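Local coordinates for acyl-CoA dehydrogenase (PDB 2PG0), which probably uses bound FAD to dehydrogenate acyl chains at the alpha-beta position, introducing a double bond, as an acyl-CoA dehydrogenase, at residues Thr125-Thr130 against Leu169-Cys174; Ala139-Thr144 against Gly156-Ile161; Gly198-Arg203 against Phe219-Lys224. All blocks are in the same frame, centred on the assembly; numbering follows the deposited sequence.

Interaction 1: Thr125-Thr130 against Leu169-Cys174; sequences TAIAMT and LIVVAC. With FAD (flavin-adenine dinucleotide), chain C.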
loop_
_atom_site.group_PDB
_atom_site.type_symbol
_atom_site.label_atom_id
_atom_site.label_comp_id
_atom_site.label_asym_id
_atom_site.label_seq_id
_atom_site.Cartn_x
_atom_site.Cartn_y
_atom_site.Cartn_z
ATOM N N THR A 125 13.677 -37.831 2.674
ATOM C CA THR A 125 13.564 -37.491 1.260
ATOM C C THR A 125 13.784 -36.011 0.959
ATOM O O THR A 125 13.626 -35.146 1.827
ATOM C CB THR A 125 12.197 -37.927 0.674
ATOM O OG1 THR A 125 11.139 -37.264 1.368
ATOM C CG2 THR A 125 12.002 -39.442 0.786
ATOM N N ALA A 126 14.124 -35.743 -0.300
ATOM C CA ALA A 126 14.270 -34.386 -0.817
ATOM C C ALA A 126 13.868 -34.380 -2.284
ATOM O O ALA A 126 13.801 -35.430 -2.928
ATOM C CB ALA A 126 15.696 -33.915 -0.668
ATOM N N ILE A 127 13.581 -33.193 -2.804
ATOM C CA ILE A 127 13.279 -33.048 -4.222
ATOM C C ILE A 127 14.179 -31.967 -4.828
ATOM O O ILE A 127 14.346 -30.888 -4.240
ATOM C CB ILE A 127 11.765 -32.808 -4.469
ATOM C CG1 ILE A 127 11.455 -32.811 -5.971
ATOM C CG2 ILE A 127 11.257 -31.538 -3.733
ATOM C CD1 ILE A 127 10.025 -33.180 -6.304
ATOM N N ALA A 128 14.782 -32.283 -5.977
ATOM C CA ALA A 128 15.772 -31.406 -6.593
ATOM C C ALA A 128 15.386 -31.033 -8.019
ATOM O O ALA A 128 15.543 -31.829 -8.956
ATOM C CB ALA A 128 17.171 -32.030 -6.544
ATOM N N MET A 129 14.863 -29.816 -8.148
ATOM C CA MET A 129 14.413 -29.249 -9.419
ATOM C C MET A 129 15.394 -28.126 -9.787
ATOM O O MET A 129 16.056 -28.169 -10.828
ATOM C CB MET A 129 12.997 -28.644 -9.279
ATOM C CG MET A 129 11.823 -29.601 -8.964
ATOM S SD MET A 129 10.252 -28.721 -8.625
ATOM C CE MET A 129 10.133 -28.945 -6.855
ATOM N N THR A 130 15.501 -27.149 -8.888
ATOM C CA THR A 130 16.227 -25.893 -9.112
ATOM C C THR A 130 17.725 -26.065 -9.379
ATOM O O THR A 130 18.405 -26.860 -8.723
ATOM C CB THR A 130 16.003 -24.940 -7.910
ATOM O OG1 THR A 130 14.594 -24.831 -7.668
ATOM C CG2 THR A 130 16.575 -23.548 -8.178
ATOM N N LEU A 169 17.175 -40.235 -0.008
ATOM C CA LEU A 169 16.500 -40.435 -1.283
ATOM C C LEU A 169 16.206 -39.061 -1.870
ATOM O O LEU A 169 15.520 -38.261 -1.243
ATOM C CB LEU A 169 15.166 -41.163 -1.088
ATOM C CG LEU A 169 15.099 -42.639 -0.698
ATOM C CD1 LEU A 169 13.646 -43.083 -0.779
ATOM C CD2 LEU A 169 15.965 -43.507 -1.606
ATOM N N ILE A 170 16.721 -38.782 -3.060
ATOM C CA ILE A 170 16.469 -37.482 -3.681
ATOM C C ILE A 170 15.755 -37.682 -5.021
ATOM O O ILE A 170 16.272 -38.359 -5.908
ATOM C CB ILE A 170 17.778 -36.639 -3.842
ATOM C CG1 ILE A 170 18.528 -36.492 -2.508
ATOM C CG2 ILE A 170 17.467 -35.251 -4.399
ATOM C CD1 ILE A 170 19.529 -37.625 -2.211
ATOM N N VAL A 171 14.555 -37.122 -5.146
ATOM C CA VAL A 171 13.845 -37.116 -6.428
ATOM C C VAL A 171 14.448 -36.010 -7.310
ATOM O O VAL A 171 14.297 -34.820 -7.021
ATOM C CB VAL A 171 12.324 -36.934 -6.250
ATOM C CG1 VAL A 171 11.625 -36.863 -7.612
ATOM C CG2 VAL A 171 11.733 -38.073 -5.390
ATOM N N VAL A 172 15.146 -36.415 -8.371
ATOM C CA VAL A 172 15.904 -35.478 -9.211
ATOM C C VAL A 172 15.258 -35.272 -10.588
ATOM O O VAL A 172 15.020 -36.235 -11.321
ATOM C CB VAL A 172 17.390 -35.915 -9.368
ATOM C CG1 VAL A 172 18.175 -34.915 -10.225
ATOM C CG2 VAL A 172 18.050 -36.070 -7.996
ATOM N N ALA A 173 14.979 -34.012 -10.927
ATOM C CA ALA A 173 14.482 -33.666 -12.261
ATOM C C ALA A 173 15.678 -33.477 -13.187
ATOM O O ALA A 173 16.555 -32.658 -12.923
ATOM C CB ALA A 173 13.619 -32.400 -12.216
ATOM N N CYS A 174 15.722 -34.254 -14.264
ATOM C CA CYS A 174 16.860 -34.209 -15.182
ATOM C C CYS A 174 16.409 -34.388 -16.624
ATOM O O CYS A 174 15.304 -34.857 -16.880
ATOM C CB CYS A 174 17.878 -35.284 -14.812
ATOM S SG CYS A 174 17.127 -36.892 -14.598
HETATM P PA FAD C . 14.807 -16.747 -10.634
HETATM O O1A FAD C . 16.151 -16.501 -11.251
HETATM O O2A FAD C . 13.986 -17.778 -11.367
HETATM O O5B FAD C . 14.000 -15.349 -10.539
HETATM C C5B FAD C . 14.595 -14.216 -9.925
HETATM C C4B FAD C . 13.531 -13.122 -9.815
HETATM O O4B FAD C . 13.059 -12.811 -11.117
HETATM C C3B FAD C . 12.327 -13.606 -9.009
HETATM O O3B FAD C . 11.794 -12.557 -8.230
HETATM C C2B FAD C . 11.316 -13.971 -10.069
HETATM O O2B FAD C . 9.978 -13.922 -9.609
HETATM C C1B FAD C . 11.645 -12.936 -11.146
HETATM N N9A FAD C . 11.129 -13.377 -12.454
HETATM C C8A FAD C . 11.564 -14.438 -13.212
HETATM N N7A FAD C . 10.804 -14.504 -14.326
HETATM C C5A FAD C . 9.894 -13.505 -14.289
HETATM C C6A FAD C . 8.886 -13.119 -15.166
HETATM N N6A FAD C . 8.607 -13.871 -16.235
HETATM N N1A FAD C . 8.092 -12.035 -14.848
HETATM C C2A FAD C . 8.293 -11.327 -13.677
HETATM N N3A FAD C . 9.305 -11.705 -12.811
HETATM C C4A FAD C . 10.087 -12.784 -13.114
HETATM N N1 FAD C . 14.229 -25.816 -5.122
HETATM C C2 FAD C . 14.030 -27.178 -5.266
HETATM O O2 FAD C . 13.941 -27.664 -6.395
HETATM N N3 FAD C . 13.948 -27.991 -4.144
HETATM C C4 FAD C . 14.065 -27.445 -2.882
HETATM O O4 FAD C . 14.004 -28.178 -1.892
HETATM C C4X FAD C . 14.253 -26.066 -2.736
HETATM N N5 FAD C . 14.368 -25.504 -1.474
HETATM C C5X FAD C . 14.585 -24.146 -1.323
HETATM C C6 FAD C . 14.720 -23.620 -0.044
HETATM C C7 FAD C . 14.931 -22.253 0.122
HETATM C C7M FAD C . 15.059 -21.732 1.526
HETATM C C8 FAD C . 15.011 -21.415 -1.006
HETATM C C8M FAD C . 15.237 -19.932 -0.903
HETATM C C9 FAD C . 14.883 -21.948 -2.281
HETATM C C9A FAD C . 14.663 -23.319 -2.453
HETATM N N10 FAD C . 14.520 -23.873 -3.727
HETATM C C10 FAD C . 14.337 -25.246 -3.867
HETATM C "C1'" FAD C . 14.514 -23.012 -4.972
HETATM C "C2'" FAD C . 13.315 -22.064 -5.148
HETATM O "O2'" FAD C . 12.135 -22.720 -5.563
HETATM C "C3'" FAD C . 13.721 -21.025 -6.189
HETATM O "O3'" FAD C . 14.586 -20.120 -5.538
HETATM C "C4'" FAD C . 12.548 -20.269 -6.832
HETATM O "O4'" FAD C . 11.762 -21.110 -7.656
HETATM C "C5'" FAD C . 13.024 -19.076 -7.664
HETATM O "O5'" FAD C . 14.030 -19.465 -8.581
HETATM P P FAD C . 15.407 -18.640 -8.621
HETATM O O1P FAD C . 15.995 -18.536 -7.237
HETATM O O2P FAD C . 16.358 -19.285 -9.591
HETATM O O3P FAD C . 14.998 -17.146 -9.084
#
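Leu169 opens the parallel pairing of strands 125-128 and 169-174: its O accepts the N-H of Ala126 at 3.0 Å, while its CB lies 4.1 Å from CG2 of Thr125. The hydroxyl of Thr125 is turned to His94, so the methyl is left for this apolar neighbour. Ile170 is on the other face, with its CG2, anti to the backbone N, 3.9 Å from Ala128 CB; Ala126 and Ala128 keep their part of that face shallow, which suits the close passage of strand 151-161. Val171 turns both its N-H and its C=O to the neighbouring strand, N to Ala126 O and O to Ala128 N (2.8 Å, 170° at the hydrogen), and its CB packs on Ile127 CG1 under helix 89-105. Beyond Val172, the N of Ala173 closes the ladder on Ala128 O at 3.0 Å, with 175° at the hydrogen. The C=O of Ile127 points away from 169-174 and accepts flavin N3 at 2.9 Å. Just past the strand, the N-H groups of Met129 and Thr130 both grip flavin O2, and Thr130 OG1 donates to N1 at 2.8 Å. A strand end that reads the pyrimidine edge of the isoalloxazine in this way belongs to the FAD site of the acyl-CoA dehydrogenase middle domain.

Interaction 2: Ala139-Thr144 against Gly156-Ile161; sequences ANISTT and GQKTFI. With FAD (flavin-adenine dinucleotide), chain C.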
loop_
_atom_site.group_PDB
_atom_site.type_symbol
_atom_site.label_atom_id
_atom_site.label_comp_id
_atom_site.label_asym_id
_atom_site.label_seq_id
_atom_site.Cartn_x
_atom_site.Cartn_y
_atom_site.Cartn_z
ATOM N N ALA A 139 11.625 -25.484 -17.199
ATOM C CA ALA A 139 11.782 -26.195 -18.468
ATOM C C ALA A 139 13.211 -26.068 -19.012
ATOM O O ALA A 139 13.627 -26.861 -19.856
ATOM C CB ALA A 139 10.755 -25.713 -19.492
ATOM N N ASN A 140 13.963 -25.095 -18.488
ATOM C CA ASN A 140 15.319 -24.789 -18.951
ATOM C C ASN A 140 16.447 -25.404 -18.106
ATOM O O ASN A 140 17.614 -25.027 -18.244
ATOM C CB ASN A 140 15.502 -23.266 -19.058
ATOM C CG ASN A 140 16.705 -22.874 -19.893
ATOM O OD1 ASN A 140 16.939 -23.430 -20.968
ATOM N ND2 ASN A 140 17.479 -21.910 -19.401
ATOM N N ILE A 141 16.103 -26.350 -17.233
ATOM C CA ILE A 141 17.116 -27.090 -16.463
ATOM C C ILE A 141 18.046 -27.859 -17.406
ATOM O O ILE A 141 17.625 -28.267 -18.491
ATOM C CB ILE A 141 16.479 -28.053 -15.427
ATOM C CG1 ILE A 141 15.496 -29.024 -16.096
ATOM C CG2 ILE A 141 15.821 -27.258 -14.294
ATOM C CD1 ILE A 141 15.126 -30.231 -15.227
ATOM N N SER A 142 19.301 -28.039 -17.012
ATOM C CA SER A 142 20.271 -28.666 -17.902
ATOM C C SER A 142 20.977 -29.909 -17.343
ATOM O O SER A 142 21.845 -30.485 -18.012
ATOM C CB SER A 142 21.281 -27.629 -18.403
ATOM O OG SER A 142 22.065 -27.124 -17.338
ATOM N N THR A 143 20.598 -30.335 -16.134
ATOM C CA THR A 143 21.090 -31.611 -15.591
ATOM C C THR A 143 20.680 -32.727 -16.550
ATOM O O THR A 143 19.512 -32.840 -16.905
ATOM C CB THR A 143 20.564 -31.895 -14.148
ATOM O OG1 THR A 143 21.068 -30.899 -13.247
ATOM C CG2 THR A 143 21.021 -33.273 -13.655
ATOM N N THR A 144 21.654 -33.525 -16.985
ATOM C CA THR A 144 21.392 -34.599 -17.935
ATOM C C THR A 144 21.501 -35.978 -17.295
ATOM O O THR A 144 22.276 -36.187 -16.360
ATOM C CB THR A 144 22.356 -34.555 -19.151
ATOM O OG1 THR A 144 23.706 -34.675 -18.696
ATOM C CG2 THR A 144 22.196 -33.253 -19.925
ATOM N N GLY A 156 25.248 -32.700 -13.579
ATOM C CA GLY A 156 24.536 -31.458 -13.312
ATOM C C GLY A 156 24.683 -30.989 -11.886
ATOM O O GLY A 156 25.420 -31.577 -11.097
ATOM N N GLN A 157 23.979 -29.910 -11.571
ATOM C CA GLN A 157 24.054 -29.293 -10.262
ATOM C C GLN A 157 22.660 -28.814 -9.902
ATOM O O GLN A 157 21.938 -28.264 -10.741
ATOM C CB GLN A 157 25.050 -28.130 -10.279
ATOM C CG GLN A 157 25.237 -27.407 -8.948
ATOM C CD GLN A 157 26.311 -26.327 -9.011
ATOM O OE1 GLN A 157 27.197 -26.369 -9.862
ATOM N NE2 GLN A 157 26.245 -25.368 -8.093
ATOM N N LYS A 158 22.279 -29.072 -8.655
ATOM C CA LYS A 158 21.004 -28.631 -8.118
ATOM C C LYS A 158 21.285 -27.716 -6.944
ATOM O O LYS A 158 22.273 -27.893 -6.239
ATOM C CB LYS A 158 20.149 -29.829 -7.687
ATOM C CG LYS A 158 19.749 -30.761 -8.834
ATOM C CD LYS A 158 18.775 -30.085 -9.781
ATOM C CE LYS A 158 18.304 -31.017 -10.875
ATOM N NZ LYS A 158 17.516 -30.270 -11.901
ATOM N N THR A 159 20.419 -26.730 -6.738
ATOM C CA THR A 159 20.712 -25.681 -5.774
ATOM C C THR A 159 19.513 -25.429 -4.855
ATOM O O THR A 159 18.371 -25.692 -5.236
ATOM C CB THR A 159 21.157 -24.385 -6.500
ATOM O OG1 THR A 159 21.570 -23.394 -5.545
ATOM C CG2 THR A 159 20.032 -23.841 -7.330
ATOM N N PHE A 160 19.803 -24.935 -3.650
ATOM C CA PHE A 160 18.789 -24.653 -2.621
ATOM C C PHE A 160 17.965 -25.880 -2.197
ATOM O O PHE A 160 16.757 -25.768 -1.973
ATOM C CB PHE A 160 17.801 -23.568 -3.077
ATOM C CG PHE A 160 18.435 -22.324 -3.628
ATOM C CD1 PHE A 160 19.333 -21.580 -2.873
ATOM C CD2 PHE A 160 18.073 -21.863 -4.892
ATOM C CE1 PHE A 160 19.903 -20.408 -3.389
ATOM C CE2 PHE A 160 18.632 -20.695 -5.410
ATOM C CZ PHE A 160 19.541 -19.968 -4.657
ATOM N N ILE A 161 18.593 -27.042 -2.059
ATOM C CA ILE A 161 17.817 -28.258 -1.801
ATOM C C ILE A 161 17.515 -28.436 -0.306
ATOM O O ILE A 161 18.423 -28.605 0.510
ATOM C CB ILE A 161 18.502 -29.526 -2.409
ATOM C CG1 ILE A 161 18.714 -29.351 -3.924
ATOM C CG2 ILE A 161 17.691 -30.813 -2.084
ATOM C CD1 ILE A 161 17.503 -28.793 -4.709
HETATM P PA FAD C . 14.807 -16.747 -10.634
HETATM O O1A FAD C . 16.151 -16.501 -11.251
HETATM O O2A FAD C . 13.986 -17.778 -11.367
HETATM O O5B FAD C . 14.000 -15.349 -10.539
HETATM C C5B FAD C . 14.595 -14.216 -9.925
HETATM C C4B FAD C . 13.531 -13.122 -9.815
HETATM O O4B FAD C . 13.059 -12.811 -11.117
HETATM C C3B FAD C . 12.327 -13.606 -9.009
HETATM O O3B FAD C . 11.794 -12.557 -8.230
HETATM C C2B FAD C . 11.316 -13.971 -10.069
HETATM O O2B FAD C . 9.978 -13.922 -9.609
HETATM C C1B FAD C . 11.645 -12.936 -11.146
HETATM N N9A FAD C . 11.129 -13.377 -12.454
HETATM C C8A FAD C . 11.564 -14.438 -13.212
HETATM N N7A FAD C . 10.804 -14.504 -14.326
HETATM C C5A FAD C . 9.894 -13.505 -14.289
HETATM C C6A FAD C . 8.886 -13.119 -15.166
HETATM N N6A FAD C . 8.607 -13.871 -16.235
HETATM N N1A FAD C . 8.092 -12.035 -14.848
HETATM C C2A FAD C . 8.293 -11.327 -13.677
HETATM N N3A FAD C . 9.305 -11.705 -12.811
HETATM C C4A FAD C . 10.087 -12.784 -13.114
HETATM N N1 FAD C . 14.229 -25.816 -5.122
HETATM C C2 FAD C . 14.030 -27.178 -5.266
HETATM O O2 FAD C . 13.941 -27.664 -6.395
HETATM N N3 FAD C . 13.948 -27.991 -4.144
HETATM C C4 FAD C . 14.065 -27.445 -2.882
HETATM O O4 FAD C . 14.004 -28.178 -1.892
HETATM C C4X FAD C . 14.253 -26.066 -2.736
HETATM N N5 FAD C . 14.368 -25.504 -1.474
HETATM C C5X FAD C . 14.585 -24.146 -1.323
HETATM C C6 FAD C . 14.720 -23.620 -0.044
HETATM C C7 FAD C . 14.931 -22.253 0.122
HETATM C C7M FAD C . 15.059 -21.732 1.526
HETATM C C8 FAD C . 15.011 -21.415 -1.006
HETATM C C8M FAD C . 15.237 -19.932 -0.903
HETATM C C9 FAD C . 14.883 -21.948 -2.281
HETATM C C9A FAD C . 14.663 -23.319 -2.453
HETATM N N10 FAD C . 14.520 -23.873 -3.727
HETATM C C10 FAD C . 14.337 -25.246 -3.867
HETATM C "C1'" FAD C . 14.514 -23.012 -4.972
HETATM C "C2'" FAD C . 13.315 -22.064 -5.148
HETATM O "O2'" FAD C . 12.135 -22.720 -5.563
HETATM C "C3'" FAD C . 13.721 -21.025 -6.189
HETATM O "O3'" FAD C . 14.586 -20.120 -5.538
HETATM C "C4'" FAD C . 12.548 -20.269 -6.832
HETATM O "O4'" FAD C . 11.762 -21.110 -7.656
HETATM C "C5'" FAD C . 13.024 -19.076 -7.664
HETATM O "O5'" FAD C . 14.030 -19.465 -8.581
HETATM P P FAD C . 15.407 -18.640 -8.621
HETATM O O1P FAD C . 15.995 -18.536 -7.237
HETATM O O2P FAD C . 16.358 -19.285 -9.591
HETATM O O3P FAD C . 14.998 -17.146 -9.084
HETATM O O HOH W 1 22.987 -28.293 -13.920
#
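The Phe160 ring has Thr159 OG1 over the centre of one face, 3.7 Å above the plane, and meets the ribityl C1' of FAD obliquely through CD2; Tyr347 of the second subunit makes an edge-to-face pair with it. This is the flavin-facing end of strand 151-161 in the antiparallel sheet of the acyl-CoA dehydrogenase middle domain, where the chain turns a corner at Phe160. There CB of Phe160 comes against flavin C9A, and CD1 of Ile161 packs by flavin N3 at 3.7 Å, apolar groups suited to a flat ring system. An alanine in place of Phe160 would probably leave a gap beside the ribityl chain and deprive Tyr347 of the second subunit of its aromatic partner. Farther back along the strand, residues of loop 139-144 meet 156-158 mostly through side chains. Gly156 passes with its CA 3.5 Å from Thr143 OG1; a beta-carbon there would collide with that hydroxyl, and its backbone angles also suit a residue without one. Lys158, bent at chi2 (-68°), carries CE to 3.6 Å from Thr143 OG1 and brings its buried ammonium near CD1 of Ile141. Glu131 pairs with that ammonium and also accepts from Thr143 OG1. One water links the segments, taking the N-H of Gln157 at 3.0 Å and donating weakly to Thr143 OG1 at 3.3 Å.

Interaction 3: Gly198-Arg203 against Phe219-Lys224; sequences GFTRGR and FFQDAK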
loop_
_atom_site.group_PDB
_atom_site.type_symbol
_atom_site.label_atom_id
_atom_site.label_comp_id
_atom_site.label_asym_id
_atom_site.label_seq_id
_atom_site.Cartn_x
_atom_site.Cartn_y
_atom_site.Cartn_z
ATOM N N GLY A 198 29.647 -40.653 -7.726
ATOM C CA GLY A 198 29.552 -39.409 -8.510
ATOM C C GLY A 198 28.611 -38.347 -7.949
ATOM O O GLY A 198 28.537 -37.231 -8.479
ATOM N N PHE A 199 27.897 -38.700 -6.882
ATOM C CA PHE A 199 26.938 -37.817 -6.224
ATOM C C PHE A 199 27.571 -37.257 -4.959
ATOM O O PHE A 199 27.931 -38.007 -4.049
ATOM C CB PHE A 199 25.647 -38.600 -5.919
ATOM C CG PHE A 199 24.694 -37.910 -4.965
ATOM C CD1 PHE A 199 24.366 -36.561 -5.114
ATOM C CD2 PHE A 199 24.085 -38.633 -3.938
ATOM C CE1 PHE A 199 23.469 -35.937 -4.231
ATOM C CE2 PHE A 199 23.184 -38.022 -3.060
ATOM C CZ PHE A 199 22.885 -36.670 -3.205
ATOM N N THR A 200 27.736 -35.937 -4.921
ATOM C CA THR A 200 28.259 -35.266 -3.738
ATOM C C THR A 200 27.345 -34.113 -3.332
ATOM O O THR A 200 26.421 -33.744 -4.063
ATOM C CB THR A 200 29.704 -34.742 -3.935
ATOM O OG1 THR A 200 29.730 -33.783 -5.001
ATOM C CG2 THR A 200 30.668 -35.892 -4.240
ATOM N N ARG A 201 27.612 -33.555 -2.156
ATOM C CA ARG A 201 26.790 -32.485 -1.615
ATOM C C ARG A 201 27.683 -31.322 -1.191
ATOM O O ARG A 201 28.846 -31.515 -0.818
ATOM C CB ARG A 201 25.950 -33.022 -0.447
ATOM C CG ARG A 201 25.212 -34.321 -0.804
ATOM C CD ARG A 201 24.942 -35.212 0.394
ATOM N NE ARG A 201 23.539 -35.142 0.755
ATOM C CZ ARG A 201 22.681 -36.159 0.734
ATOM N NH1 ARG A 201 23.054 -37.397 0.403
ATOM N NH2 ARG A 201 21.432 -35.923 1.078
ATOM N N GLY A 202 27.148 -30.108 -1.276
ATOM C CA GLY A 202 27.889 -28.941 -0.833
ATOM C C GLY A 202 27.795 -28.781 0.671
ATOM O O GLY A 202 27.009 -29.469 1.332
ATOM N N ARG A 203 28.616 -27.884 1.211
ATOM C CA ARG A 203 28.501 -27.455 2.603
ATOM C C ARG A 203 27.134 -26.788 2.791
ATOM O O ARG A 203 26.592 -26.207 1.843
ATOM C CB ARG A 203 29.633 -26.481 2.967
ATOM C CG ARG A 203 29.748 -25.243 2.060
ATOM C CD ARG A 203 30.561 -24.113 2.721
ATOM N NE ARG A 203 30.386 -22.821 2.042
ATOM C CZ ARG A 203 31.373 -22.075 1.540
ATOM N NH1 ARG A 203 32.642 -22.471 1.628
ATOM N NH2 ARG A 203 31.090 -20.916 0.948
ATOM N N PHE A 219 25.652 -32.129 -6.306
ATOM C CA PHE A 219 26.519 -32.219 -7.478
ATOM C C PHE A 219 26.507 -33.630 -8.040
ATOM O O PHE A 219 26.645 -34.607 -7.297
ATOM C CB PHE A 219 27.943 -31.794 -7.121
ATOM C CG PHE A 219 28.034 -30.401 -6.559
ATOM C CD1 PHE A 219 28.080 -29.295 -7.406
ATOM C CD2 PHE A 219 28.075 -30.192 -5.182
ATOM C CE1 PHE A 219 28.164 -27.996 -6.884
ATOM C CE2 PHE A 219 28.156 -28.894 -4.652
ATOM C CZ PHE A 219 28.197 -27.799 -5.513
ATOM N N PHE A 220 26.320 -33.721 -9.352
ATOM C CA PHE A 220 26.325 -34.994 -10.050
ATOM C C PHE A 220 27.416 -34.922 -11.106
ATOM O O PHE A 220 27.282 -34.202 -12.106
ATOM C CB PHE A 220 24.955 -35.283 -10.679
ATOM C CG PHE A 220 23.802 -35.215 -9.700
ATOM C CD1 PHE A 220 23.490 -36.305 -8.886
ATOM C CD2 PHE A 220 23.029 -34.060 -9.589
ATOM C CE1 PHE A 220 22.429 -36.243 -7.980
ATOM C CE2 PHE A 220 21.967 -33.989 -8.686
ATOM C CZ PHE A 220 21.667 -35.080 -7.879
ATOM N N GLN A 221 28.511 -35.632 -10.845
ATOM C CA GLN A 221 29.629 -35.734 -11.772
ATOM C C GLN A 221 29.729 -37.190 -12.214
ATOM O O GLN A 221 30.281 -38.033 -11.500
ATOM C CB GLN A 221 30.923 -35.229 -11.116
ATOM C CG GLN A 221 30.876 -33.721 -10.790
ATOM C CD GLN A 221 31.943 -33.251 -9.807
ATOM O OE1 GLN A 221 31.619 -32.692 -8.751
ATOM N NE2 GLN A 221 33.220 -33.459 -10.153
ATOM N N ASP A 222 29.154 -37.470 -13.384
ATOM C CA ASP A 222 28.993 -38.832 -13.907
ATOM C C ASP A 222 28.378 -39.772 -12.875
ATOM O O ASP A 222 28.889 -40.870 -12.634
ATOM C CB ASP A 222 30.322 -39.386 -14.427
ATOM C CG ASP A 222 30.808 -38.653 -15.658
ATOM O OD1 ASP A 222 30.022 -38.522 -16.627
ATOM O OD2 ASP A 222 31.971 -38.202 -15.646
ATOM N N ALA A 223 27.282 -39.323 -12.270
ATOM C CA ALA A 223 26.596 -40.087 -11.237
ATOM C C ALA A 223 26.002 -41.337 -11.859
ATOM O O ALA A 223 25.267 -41.256 -12.843
ATOM C CB ALA A 223 25.517 -39.244 -10.587
ATOM N N LYS A 224 26.345 -42.490 -11.285
ATOM C CA LYS A 224 25.910 -43.784 -11.811
ATOM C C LYS A 224 24.652 -44.240 -11.078
ATOM O O LYS A 224 24.727 -44.790 -9.975
ATOM C CB LYS A 224 27.036 -44.820 -11.672
ATOM C CG LYS A 224 26.952 -45.973 -12.661
ATOM C CD LYS A 224 28.011 -47.045 -12.374
ATOM C CE LYS A 224 27.954 -48.184 -13.396
ATOM N NZ LYS A 224 28.215 -47.716 -14.797
HETATM O O HOH W 2 30.057 -34.911 -7.535
#
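Strands 199-201 and 219-220 run antiparallel, Thr200 and Phe219 forming a hydrogen-bonded pair, Thr200 N to Phe219 O and Phe219 N to Thr200 O both 2.9 Å, and Phe199 and Phe220 the adjoining non-hydrogen-bonded pair. The ladder goes one rung further, from Gln221 N to Gly198 O, before the chain turns through the G1 bulge at Asp222 and Ala223, which both face Val154. Gly198 fits against this corner with its CA 4.1 Å from that of Ala223; a beta-carbon would clash there with the carbonyls of Gln221 and Asp222. On one face the rings of Phe199 and Phe220 lie side by side, their planes only 11° apart but slid so far that they barely overlap. CD1 of Phe199 touches CE1 of Phe220 at 3.5 Å, the first ring set in place by CG anti to the backbone N (chi1 167°). Arg201 shares this side: Phe199 CZ lies over one face of its guanidinium, toward the rim, and its N-H groups reach the carbonyls of Gly164 and Ala167. On the opposite face Thr200 OG1 is 3.4 Å from CB of Phe219, whose ring presents its edge to Gly202, with CE2 3.8 Å from Gly202 CA. A water meets Thr200 OG1 at 2.8 Å and Gly198 O. The chemistry thus implies an inward side, where Phe199 and Phe220 pack on strands 169-175 and 187-193 with Arg201 satisfied by carbonyls, and a Thr200 side met by water.

All three contacts lie in the middle domain, on the same side of the chain's centre. Interactions 1 and 2 have centres about 9 Å apart and both touch FAD: 125-130 meets the pyrimidine end of the flavin, while 156-161 passes alongside the ring system and the ribityl chain. Lys158 joins them, its NZ hydrogen-bonded at 2.8 Å to both Met129 O and Ala173 O. Interaction 3 is farther out, with the Phe220 side chain about 10 Å from FAD. It meets interaction 2 through Gly156 O and Phe220 N, 2.9 Å apart, and interaction 1 where Ile170 CD1 packs on Phe199 CZ at 3.6 Å and Val172 CG2 on Phe220 CZ at 3.8 Å. Both phenylalanines thereby back the strand that pairs with the flavin-binding one.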